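Local atomic coordinates of MGS-M5 (Unidentified, PDB entry 4Q3N), a protein that probably interconverts L-lactate and pyruvate with the help of NAD, as a tetrameric lactate dehydrogenase with a Rossmann-type coenzyme domain. Residues Thr102-Ile107 and Gly114-Ala119; Thr150-Tyr155 and Arg217-Glu222; Val269-Pro274 and Ser296-Ser301. All coordinates share one frame; numbering follows the deposited sequence.

Contact 1 (Thr102-Ile107 and Gly114-Ala119); sequences TVVKNI and GILLVA
L116, on strand 115-118, meets the helix segment T102-I107 through two residues one turn apart, V104 and I107. All of the direct contact is apolar, and the two methyl groups of the leucine share it between them. CD2 of L116 comes to 4.0 Å from CD1 of I107, while CD1 of L116 lies 4.3 Å from CG2 of V104. These are loose van der Waals distances, so the forked end of the leucine fits the helix surface without being squeezed. I107 and L116 run past each other in opposite directions, each side chain lying alongside the other. With CG1 of I107 turned away from its carbonyl carbon (chi1 -66°), the long branch reaches out to the leucine, while CG2 takes the place opposite the backbone N.

No hydrogen bond crosses the interface; the polar work is done elsewhere. Within the helix, I107 N bonds V103 O at 2.8 Å. The backbone of L116 bonds with R140 and I142 at the neighbouring strand 141-143, and that of I115 bonds with G73 and V75 towards strand 74-77, so the strand's main-chain groups are used inside the sheet. On the helix, the K105 ammonium, which takes no part here, forms a salt bridge with E133.

The contact closes a beta-alpha-beta unit of the Rossmann fold, in which helix 89-109 follows strand 74-77 and packs back on the sheet before strand 115-118. Branched V104 and I107 suit the helix face turned to the sheet, where they also touch I77, and L116 offers the helix two methyls, one for each of them. Because the interface lacks directional bonds, its chemistry implies that helix and sheet are joined here by exclusion of water and complementary shape.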
loop_
_atom_site.group_PDB
_atom_site.type_symbol
_atom_site.label_atom_id
_atom_site.label_comp_id
_atom_site.label_asym_id
_atom_site.label_seq_id
_atom_site.Cartn_x
_atom_site.Cartn_y
_atom_site.Cartn_z
ATOM N N THR A 102 -15.315 24.529 -24.501
ATOM C CA THR A 102 -14.064 24.550 -25.258
ATOM C C THR A 102 -13.116 23.409 -24.873
ATOM O O THR A 102 -12.544 22.789 -25.733
ATOM C CB THR A 102 -13.371 25.880 -25.061
ATOM O OG1 THR A 102 -14.223 26.883 -25.614
ATOM C CG2 THR A 102 -12.011 25.929 -25.772
ATOM N N VAL A 103 -12.945 23.150 -23.582
ATOM C CA VAL A 103 -12.106 22.038 -23.150
ATOM C C VAL A 103 -12.616 20.722 -23.734
ATOM O O VAL A 103 -11.869 19.921 -24.279
ATOM C CB VAL A 103 -12.070 21.934 -21.626
ATOM C CG1 VAL A 103 -11.438 20.564 -21.191
ATOM C CG2 VAL A 103 -11.274 23.100 -21.068
ATOM N N VAL A 104 -13.911 20.504 -23.616
ATOM C CA VAL A 104 -14.478 19.254 -24.029
ATOM C C VAL A 104 -14.382 19.050 -25.542
ATOM O O VAL A 104 -14.010 17.958 -25.989
ATOM C CB VAL A 104 -15.906 19.180 -23.504
ATOM C CG1 VAL A 104 -16.699 18.118 -24.244
ATOM C CG2 VAL A 104 -15.823 18.906 -21.991
ATOM N N LYS A 105 -14.619 20.111 -26.328
ATOM C CA LYS A 105 -14.438 20.011 -27.781
ATOM C C LYS A 105 -12.998 19.655 -28.134
ATOM O O LYS A 105 -12.750 18.842 -29.012
ATOM C CB LYS A 105 -14.806 21.331 -28.485
ATOM C CG LYS A 105 -16.291 21.715 -28.375
ATOM C CD LYS A 105 -17.280 20.537 -28.511
ATOM C CE LYS A 105 -18.647 21.030 -28.988
ATOM N NZ LYS A 105 -19.741 20.033 -28.871
ATOM N N ASN A 106 -12.043 20.304 -27.473
ATOM C CA ASN A 106 -10.630 20.003 -27.699
ATOM C C ASN A 106 -10.298 18.551 -27.299
ATOM O O ASN A 106 -9.514 17.860 -27.997
ATOM C CB ASN A 106 -9.750 20.991 -26.916
ATOM C CG ASN A 106 -9.713 22.378 -27.601
ATOM O OD1 ASN A 106 -9.769 22.430 -28.799
ATOM N ND2 ASN A 106 -9.657 23.457 -26.849
ATOM N N ILE A 107 -10.869 18.084 -26.187
ATOM C CA ILE A 107 -10.647 16.679 -25.785
ATOM C C ILE A 107 -11.202 15.736 -26.851
ATOM O O ILE A 107 -10.523 14.789 -27.278
ATOM C CB ILE A 107 -11.314 16.346 -24.437
ATOM C CG1 ILE A 107 -10.661 17.113 -23.272
ATOM C CG2 ILE A 107 -11.240 14.789 -24.147
ATOM C CD1 ILE A 107 -11.513 17.059 -22.025
ATOM N N GLY A 114 -12.766 7.921 -23.652
ATOM C CA GLY A 114 -12.739 7.378 -22.309
ATOM C C GLY A 114 -13.838 8.035 -21.488
ATOM O O GLY A 114 -14.892 8.424 -22.003
ATOM N N ILE A 115 -13.582 8.176 -20.201
ATOM C CA ILE A 115 -14.530 8.758 -19.272
ATOM C C ILE A 115 -14.148 10.204 -18.915
ATOM O O ILE A 115 -12.955 10.498 -18.758
ATOM C CB ILE A 115 -14.558 7.871 -17.995
ATOM C CG1 ILE A 115 -15.136 6.479 -18.384
ATOM C CG2 ILE A 115 -15.300 8.517 -16.816
ATOM C CD1 ILE A 115 -14.848 5.478 -17.259
ATOM N N LEU A 116 -15.135 11.093 -18.782
ATOM C CA LEU A 116 -14.891 12.480 -18.304
ATOM C C LEU A 116 -15.336 12.614 -16.879
ATOM O O LEU A 116 -16.463 12.213 -16.524
ATOM C CB LEU A 116 -15.665 13.539 -19.151
ATOM C CG LEU A 116 -15.306 13.643 -20.631
ATOM C CD1 LEU A 116 -16.233 14.645 -21.356
ATOM C CD2 LEU A 116 -13.826 14.059 -20.822
ATOM N N LEU A 117 -14.469 13.201 -16.077
ATOM C CA LEU A 117 -14.752 13.521 -14.672
ATOM C C LEU A 117 -14.584 15.019 -14.435
ATOM O O LEU A 117 -13.466 15.534 -14.531
ATOM C CB LEU A 117 -13.803 12.759 -13.747
ATOM C CG LEU A 117 -13.804 13.097 -12.256
ATOM C CD1 LEU A 117 -15.235 13.068 -11.696
ATOM C CD2 LEU A 117 -12.891 12.074 -11.457
ATOM N N VAL A 118 -15.672 15.723 -14.140
ATOM C CA VAL A 118 -15.605 17.191 -14.017
ATOM C C VAL A 118 -15.477 17.541 -12.537
ATOM O O VAL A 118 -16.253 17.041 -11.729
ATOM C CB VAL A 118 -16.867 17.842 -14.630
ATOM C CG1 VAL A 118 -16.839 19.373 -14.405
ATOM C CG2 VAL A 118 -16.923 17.540 -16.111
ATOM N N ALA A 119 -14.475 18.334 -12.153
ATOM C CA ALA A 119 -14.382 18.766 -10.752
ATOM C C ALA A 119 -14.593 20.290 -10.639
ATOM O O ALA A 119 -14.788 20.804 -9.548
ATOM C CB ALA A 119 -13.020 18.391 -10.128
#

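Contact 2 (Thr150-Tyr155 and Arg217-Glu222); sequences TARLRY and RDAAYE
The guanidinium group of R152 lies against helix segment R217-E222 with one face, over which sit the methyl of A219 and the backbone N of A220. That nitrogen stands 4.0 Å above the plane and towards the rim of the group. Its separation from R152 NH1 is 4.2 Å, and no hydrogen bond joins them. The closer touch is with the methyl of A219, whose CB lies 3.5 Å from R152 CD, the last aliphatic carbon, and 3.6 Å from R152 NE, where the guanidinium begins.

From CG to NE the arginine is extended, which carries its flat end across the gap between the helices. Alanine is well suited to face it, since its single methyl gives a guanidinium room to lie against the backbone. The helix is kinked here: the backbone nitrogens of A220 and Y221 lack their bonds to the preceding turn.

An acetate, probably from the crystallisation liquor, lies about 5 Å from the R152 side chain, near enough to suggest a carboxylate pocket; in related lactate dehydrogenases the equivalent arginine binds the substrate carboxylate.

The contact joins helix 147-161 to helix 206-227 in the C-terminal domain. I223 and T230 also touch R152, L153 packs on strand 168-173, and H50 of the second subunit packs on A151 and R152, placing the pair beside the subunit interface.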
loop_
_atom_site.group_PDB
_atom_site.type_symbol
_atom_site.label_atom_id
_atom_site.label_comp_id
_atom_site.label_asym_id
_atom_site.label_seq_id
_atom_site.Cartn_x
_atom_site.Cartn_y
_atom_site.Cartn_z
ATOM N N THR A 150 -19.711 14.228 1.411
ATOM C CA THR A 150 -19.969 12.941 2.076
ATOM C C THR A 150 -18.782 12.528 2.991
ATOM O O THR A 150 -18.980 12.113 4.153
ATOM C CB THR A 150 -20.254 11.848 1.028
ATOM O OG1 THR A 150 -21.539 12.138 0.398
ATOM C CG2 THR A 150 -20.298 10.430 1.703
ATOM N N ALA A 151 -17.559 12.696 2.501
ATOM C CA ALA A 151 -16.388 12.443 3.343
ATOM C C ALA A 151 -16.362 13.376 4.544
ATOM O O ALA A 151 -15.924 12.996 5.613
ATOM C CB ALA A 151 -15.078 12.604 2.540
ATOM N N ARG A 152 -16.778 14.628 4.360
ATOM C CA ARG A 152 -16.852 15.556 5.468
ATOM C C ARG A 152 -17.865 15.095 6.502
ATOM O O ARG A 152 -17.643 15.176 7.704
ATOM C CB ARG A 152 -17.240 16.972 4.955
ATOM C CG ARG A 152 -16.131 17.610 4.117
ATOM C CD ARG A 152 -16.549 19.008 3.571
ATOM N NE ARG A 152 -15.388 19.743 3.057
ATOM C CZ ARG A 152 -15.454 20.527 1.992
ATOM N NH1 ARG A 152 -16.612 20.672 1.298
ATOM N NH2 ARG A 152 -14.376 21.143 1.610
ATOM N N LEU A 153 -19.035 14.712 6.020
ATOM C CA LEU A 153 -20.085 14.167 6.894
ATOM C C LEU A 153 -19.571 12.968 7.726
ATOM O O LEU A 153 -19.778 12.900 8.938
ATOM C CB LEU A 153 -21.270 13.682 6.052
ATOM C CG LEU A 153 -22.416 12.961 6.768
ATOM C CD1 LEU A 153 -23.161 13.961 7.669
ATOM C CD2 LEU A 153 -23.392 12.365 5.765
ATOM N N ARG A 154 -18.918 12.018 7.062
ATOM C CA ARG A 154 -18.375 10.848 7.759
ATOM C C ARG A 154 -17.342 11.267 8.798
ATOM O O ARG A 154 -17.373 10.799 9.949
ATOM C CB ARG A 154 -17.763 9.868 6.753
ATOM C CG ARG A 154 -18.743 9.457 5.668
ATOM C CD ARG A 154 -18.024 8.710 4.568
ATOM N NE ARG A 154 -17.777 7.329 4.943
ATOM C CZ ARG A 154 -17.211 6.436 4.140
ATOM N NH1 ARG A 154 -16.848 6.781 2.911
ATOM N NH2 ARG A 154 -17.053 5.188 4.558
ATOM N N TYR A 155 -16.450 12.185 8.418
ATOM C CA TYR A 155 -15.510 12.736 9.394
ATOM C C TYR A 155 -16.221 13.338 10.598
ATOM O O TYR A 155 -15.855 13.069 11.753
ATOM C CB TYR A 155 -14.587 13.822 8.750
ATOM C CG TYR A 155 -13.780 14.578 9.804
ATOM C CD1 TYR A 155 -12.672 13.988 10.455
ATOM C CD2 TYR A 155 -14.146 15.866 10.193
ATOM C CE1 TYR A 155 -11.957 14.702 11.455
ATOM C CE2 TYR A 155 -13.430 16.575 11.155
ATOM C CZ TYR A 155 -12.359 15.999 11.782
ATOM O OH TYR A 155 -11.706 16.737 12.732
ATOM N N ARG A 217 -22.318 21.992 5.512
ATOM C CA ARG A 217 -22.682 23.133 4.674
ATOM C C ARG A 217 -21.631 24.258 4.631
ATOM O O ARG A 217 -21.372 24.842 3.578
ATOM C CB ARG A 217 -23.996 23.770 5.175
ATOM C CG ARG A 217 -25.280 23.050 4.830
ATOM C CD ARG A 217 -25.926 23.544 3.523
ATOM N NE ARG A 217 -25.729 24.958 3.236
ATOM C CZ ARG A 217 -26.607 25.923 3.510
ATOM N NH1 ARG A 217 -27.755 25.648 4.113
ATOM N NH2 ARG A 217 -26.317 27.184 3.194
ATOM N N ASP A 218 -21.030 24.541 5.786
ATOM C CA ASP A 218 -20.139 25.695 5.977
ATOM C C ASP A 218 -18.670 25.336 5.787
ATOM O O ASP A 218 -17.823 26.222 5.835
ATOM C CB ASP A 218 -20.310 26.246 7.380
ATOM C CG ASP A 218 -19.868 27.694 7.515
ATOM O OD1 ASP A 218 -20.101 28.540 6.589
ATOM O OD2 ASP A 218 -19.346 28.008 8.604
ATOM N N ALA A 219 -18.374 24.047 5.569
ATOM C CA ALA A 219 -16.972 23.578 5.536
ATOM C C ALA A 219 -16.081 24.263 4.502
ATOM O O ALA A 219 -14.980 24.704 4.828
ATOM C CB ALA A 219 -16.928 22.055 5.326
ATOM N N ALA A 220 -16.541 24.378 3.260
ATOM C CA ALA A 220 -15.752 25.067 2.244
ATOM C C ALA A 220 -15.456 26.502 2.631
ATOM O O ALA A 220 -14.325 26.991 2.505
ATOM C CB ALA A 220 -16.482 25.047 0.898
ATOM N N TYR A 221 -16.497 27.216 3.037
ATOM C CA TYR A 221 -16.306 28.611 3.435
ATOM C C TYR A 221 -15.274 28.728 4.535
ATOM O O TYR A 221 -14.427 29.636 4.560
ATOM C CB TYR A 221 -17.622 29.238 3.935
ATOM C CG TYR A 221 -17.411 30.662 4.365
ATOM C CD1 TYR A 221 -16.963 30.971 5.643
ATOM C CD2 TYR A 221 -17.676 31.709 3.487
ATOM C CE1 TYR A 221 -16.747 32.316 6.033
ATOM C CE2 TYR A 221 -17.487 33.026 3.862
ATOM C CZ TYR A 221 -17.021 33.324 5.137
ATOM O OH TYR A 221 -16.856 34.626 5.517
ATOM N N GLU A 222 -15.401 27.825 5.490
ATOM C CA GLU A 222 -14.548 27.849 6.669
ATOM C C GLU A 222 -13.069 27.678 6.252
ATOM O O GLU A 222 -12.178 28.410 6.724
ATOM C CB GLU A 222 -15.005 26.733 7.627
ATOM C CG GLU A 222 -14.497 26.788 9.013
ATOM C CD GLU A 222 -14.729 28.141 9.679
ATOM O OE1 GLU A 222 -15.902 28.454 9.991
ATOM O OE2 GLU A 222 -13.716 28.874 9.875
#

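Contact 3 (Val269-Pro274 and Ser296-Ser301); sequences VYIGLP and SQLNNS
I271 and L298 cross at a slant and touch through their terminal methyls, I271 CD1 lying 3.6 Å from L298 CD1. The isoleucine leaves strand 270-274 pointing towards the helix, and its conformation makes full use of that start. CG1 is opposite the backbone N (chi1 -167°) and the chain stays extended to CD1, so the long branch spans the gap as a straight rod. The price is that CG2 occupies the crowded position between the backbone N and the carbonyl carbon. The same CD1 reaches past the leucine's side chain to the helix backbone, 4.1 Å from L298 O, and lies 4.3 Å from S301 CB.

L298 begins less directly, for its CB does not point at the strand. With CG opposite its own backbone N (chi1 -176°), the branched end swings across to the sheet, where it receives a second partner. L273 CD2 lies 4.1 Å from L298 CD1 and 4.2 Å from L298 CD2, so it rests against both arms of the fork, the two side chains crossing at about a right angle. Leucine suits this place because its two methyls can serve two strand residues.

S301 offers a small CB beside the isoleucine tip, while its OG is hydrogen-bonded to S179 OG and E175 N, so this polar group is satisfied inside the buried layer.

The helix segment S296-S301 runs roughly antiparallel to the strand, at 150°, with axes 10.2 Å apart. It is part of helix 292-311, the last helix of the chain, laid over the antiparallel sheet in which strand 270-278 is central. A302 and L305 continue the cover over I271, F181 of strand 181-182 touches L298, and the strand itself is bonded to strand 251-258 through I271 and L273.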
loop_
_atom_site.group_PDB
_atom_site.type_symbol
_atom_site.label_atom_id
_atom_site.label_comp_id
_atom_site.label_asym_id
_atom_site.label_seq_id
_atom_site.Cartn_x
_atom_site.Cartn_y
_atom_site.Cartn_z
ATOM N N VAL A 269 -31.047 16.724 -15.223
ATOM C CA VAL A 269 -30.030 17.387 -14.427
ATOM C C VAL A 269 -28.990 16.400 -14.010
ATOM O O VAL A 269 -29.304 15.212 -13.804
ATOM C CB VAL A 269 -30.559 18.013 -13.126
ATOM C CG1 VAL A 269 -31.423 19.218 -13.408
ATOM C CG2 VAL A 269 -31.333 16.985 -12.295
ATOM N N TYR A 270 -27.752 16.876 -13.868
ATOM C CA TYR A 270 -26.730 16.124 -13.180
ATOM C C TYR A 270 -26.882 16.541 -11.752
ATOM O O TYR A 270 -27.102 17.745 -11.474
ATOM C CB TYR A 270 -25.336 16.439 -13.707
ATOM C CG TYR A 270 -24.841 15.433 -14.739
ATOM C CD1 TYR A 270 -25.366 15.430 -16.043
ATOM C CD2 TYR A 270 -23.855 14.490 -14.411
ATOM C CE1 TYR A 270 -24.908 14.526 -17.005
ATOM C CE2 TYR A 270 -23.367 13.583 -15.382
ATOM C CZ TYR A 270 -23.914 13.602 -16.660
ATOM O OH TYR A 270 -23.468 12.716 -17.614
ATOM N N ILE A 271 -26.808 15.576 -10.842
ATOM C CA ILE A 271 -27.018 15.871 -9.426
ATOM C C ILE A 271 -26.356 14.785 -8.567
ATOM O O ILE A 271 -26.120 13.685 -9.051
ATOM C CB ILE A 271 -28.556 15.993 -9.148
ATOM C CG1 ILE A 271 -28.857 16.613 -7.782
ATOM C CG2 ILE A 271 -29.248 14.651 -9.406
ATOM C CD1 ILE A 271 -30.382 16.933 -7.636
ATOM N N GLY A 272 -25.985 15.121 -7.336
ATOM C CA GLY A 272 -25.212 14.216 -6.483
ATOM C C GLY A 272 -26.091 13.064 -5.978
ATOM O O GLY A 272 -27.060 13.275 -5.224
ATOM N N LEU A 273 -25.794 11.856 -6.456
ATOM C CA LEU A 273 -26.527 10.641 -6.084
ATOM C C LEU A 273 -25.525 9.502 -5.943
ATOM O O LEU A 273 -24.489 9.503 -6.602
ATOM C CB LEU A 273 -27.596 10.280 -7.145
ATOM C CG LEU A 273 -28.675 11.361 -7.368
ATOM C CD1 LEU A 273 -29.473 11.025 -8.661
ATOM C CD2 LEU A 273 -29.629 11.504 -6.124
ATOM N N PRO A 274 -25.841 8.506 -5.101
ATOM C CA PRO A 274 -24.934 7.353 -5.007
ATOM C C PRO A 274 -24.962 6.554 -6.323
ATOM O O PRO A 274 -26.020 6.293 -6.878
ATOM C CB PRO A 274 -25.502 6.542 -3.837
ATOM C CG PRO A 274 -26.974 6.878 -3.800
ATOM C CD PRO A 274 -27.081 8.330 -4.316
ATOM N N SER A 296 -38.418 15.850 -0.909
ATOM C CA SER A 296 -38.670 17.267 -1.114
ATOM C C SER A 296 -37.352 18.031 -1.299
ATOM O O SER A 296 -37.228 18.902 -2.183
ATOM C CB SER A 296 -39.464 17.824 0.055
ATOM O OG SER A 296 -39.687 19.197 -0.131
ATOM N N GLN A 297 -36.367 17.722 -0.469
ATOM C CA GLN A 297 -35.096 18.432 -0.558
ATOM C C GLN A 297 -34.401 18.093 -1.872
ATOM O O GLN A 297 -33.750 18.950 -2.467
ATOM C CB GLN A 297 -34.194 18.110 0.641
ATOM C CG GLN A 297 -34.711 18.649 2.012
ATOM C CD GLN A 297 -33.808 18.165 3.130
ATOM O OE1 GLN A 297 -33.655 16.953 3.350
ATOM N NE2 GLN A 297 -33.120 19.091 3.763
ATOM N N LEU A 298 -34.525 16.847 -2.338
ATOM C CA LEU A 298 -33.891 16.465 -3.609
ATOM C C LEU A 298 -34.576 17.212 -4.778
ATOM O O LEU A 298 -33.914 17.776 -5.676
ATOM C CB LEU A 298 -33.941 14.920 -3.805
ATOM C CG LEU A 298 -33.192 14.496 -5.079
ATOM C CD1 LEU A 298 -31.705 14.818 -4.975
ATOM C CD2 LEU A 298 -33.443 13.005 -5.449
ATOM N N ASN A 299 -35.899 17.258 -4.739
ATOM C CA ASN A 299 -36.665 18.028 -5.725
ATOM C C ASN A 299 -36.235 19.512 -5.741
ATOM O O ASN A 299 -36.035 20.105 -6.797
ATOM C CB ASN A 299 -38.175 17.927 -5.454
ATOM C CG ASN A 299 -38.772 16.517 -5.763
ATOM O OD1 ASN A 299 -38.244 15.741 -6.543
ATOM N ND2 ASN A 299 -39.893 16.217 -5.134
ATOM N N ASN A 300 -36.057 20.098 -4.567
ATOM C CA ASN A 300 -35.679 21.496 -4.486
ATOM C C ASN A 300 -34.316 21.688 -5.157
ATOM O O ASN A 300 -34.104 22.588 -5.956
ATOM C CB ASN A 300 -35.629 21.954 -3.031
ATOM C CG ASN A 300 -34.971 23.325 -2.866
ATOM O OD1 ASN A 300 -35.439 24.313 -3.425
ATOM N ND2 ASN A 300 -33.879 23.382 -2.090
ATOM N N SER A 301 -33.398 20.805 -4.824
ATOM C CA SER A 301 -32.043 20.864 -5.303
ATOM C C SER A 301 -32.027 20.694 -6.841
ATOM O O SER A 301 -31.341 21.412 -7.564
ATOM C CB SER A 301 -31.255 19.762 -4.585
ATOM O OG SER A 301 -29.927 20.096 -4.465
#

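In the fold
The three contacts follow one another along the chain without touching. Contact 1 belongs to the NAD-binding domain; contacts 2 and 3 both belong to the C-terminal domain, with centres 18 Å apart and nearest atoms about 8 Å apart. Contacts 1 and 2 lie on opposite sides of the chain's centre, 27 Å apart between centres. Contact 3 comes closer to contact 1, about 7 Å between nearest atoms, although their centres are 23 Å apart. Contact 2 lies by the bound acetate, probably near the substrate pocket, whereas contacts 1 and 3 each lay a helix on a sheet, parallel in one domain and antiparallel in the other.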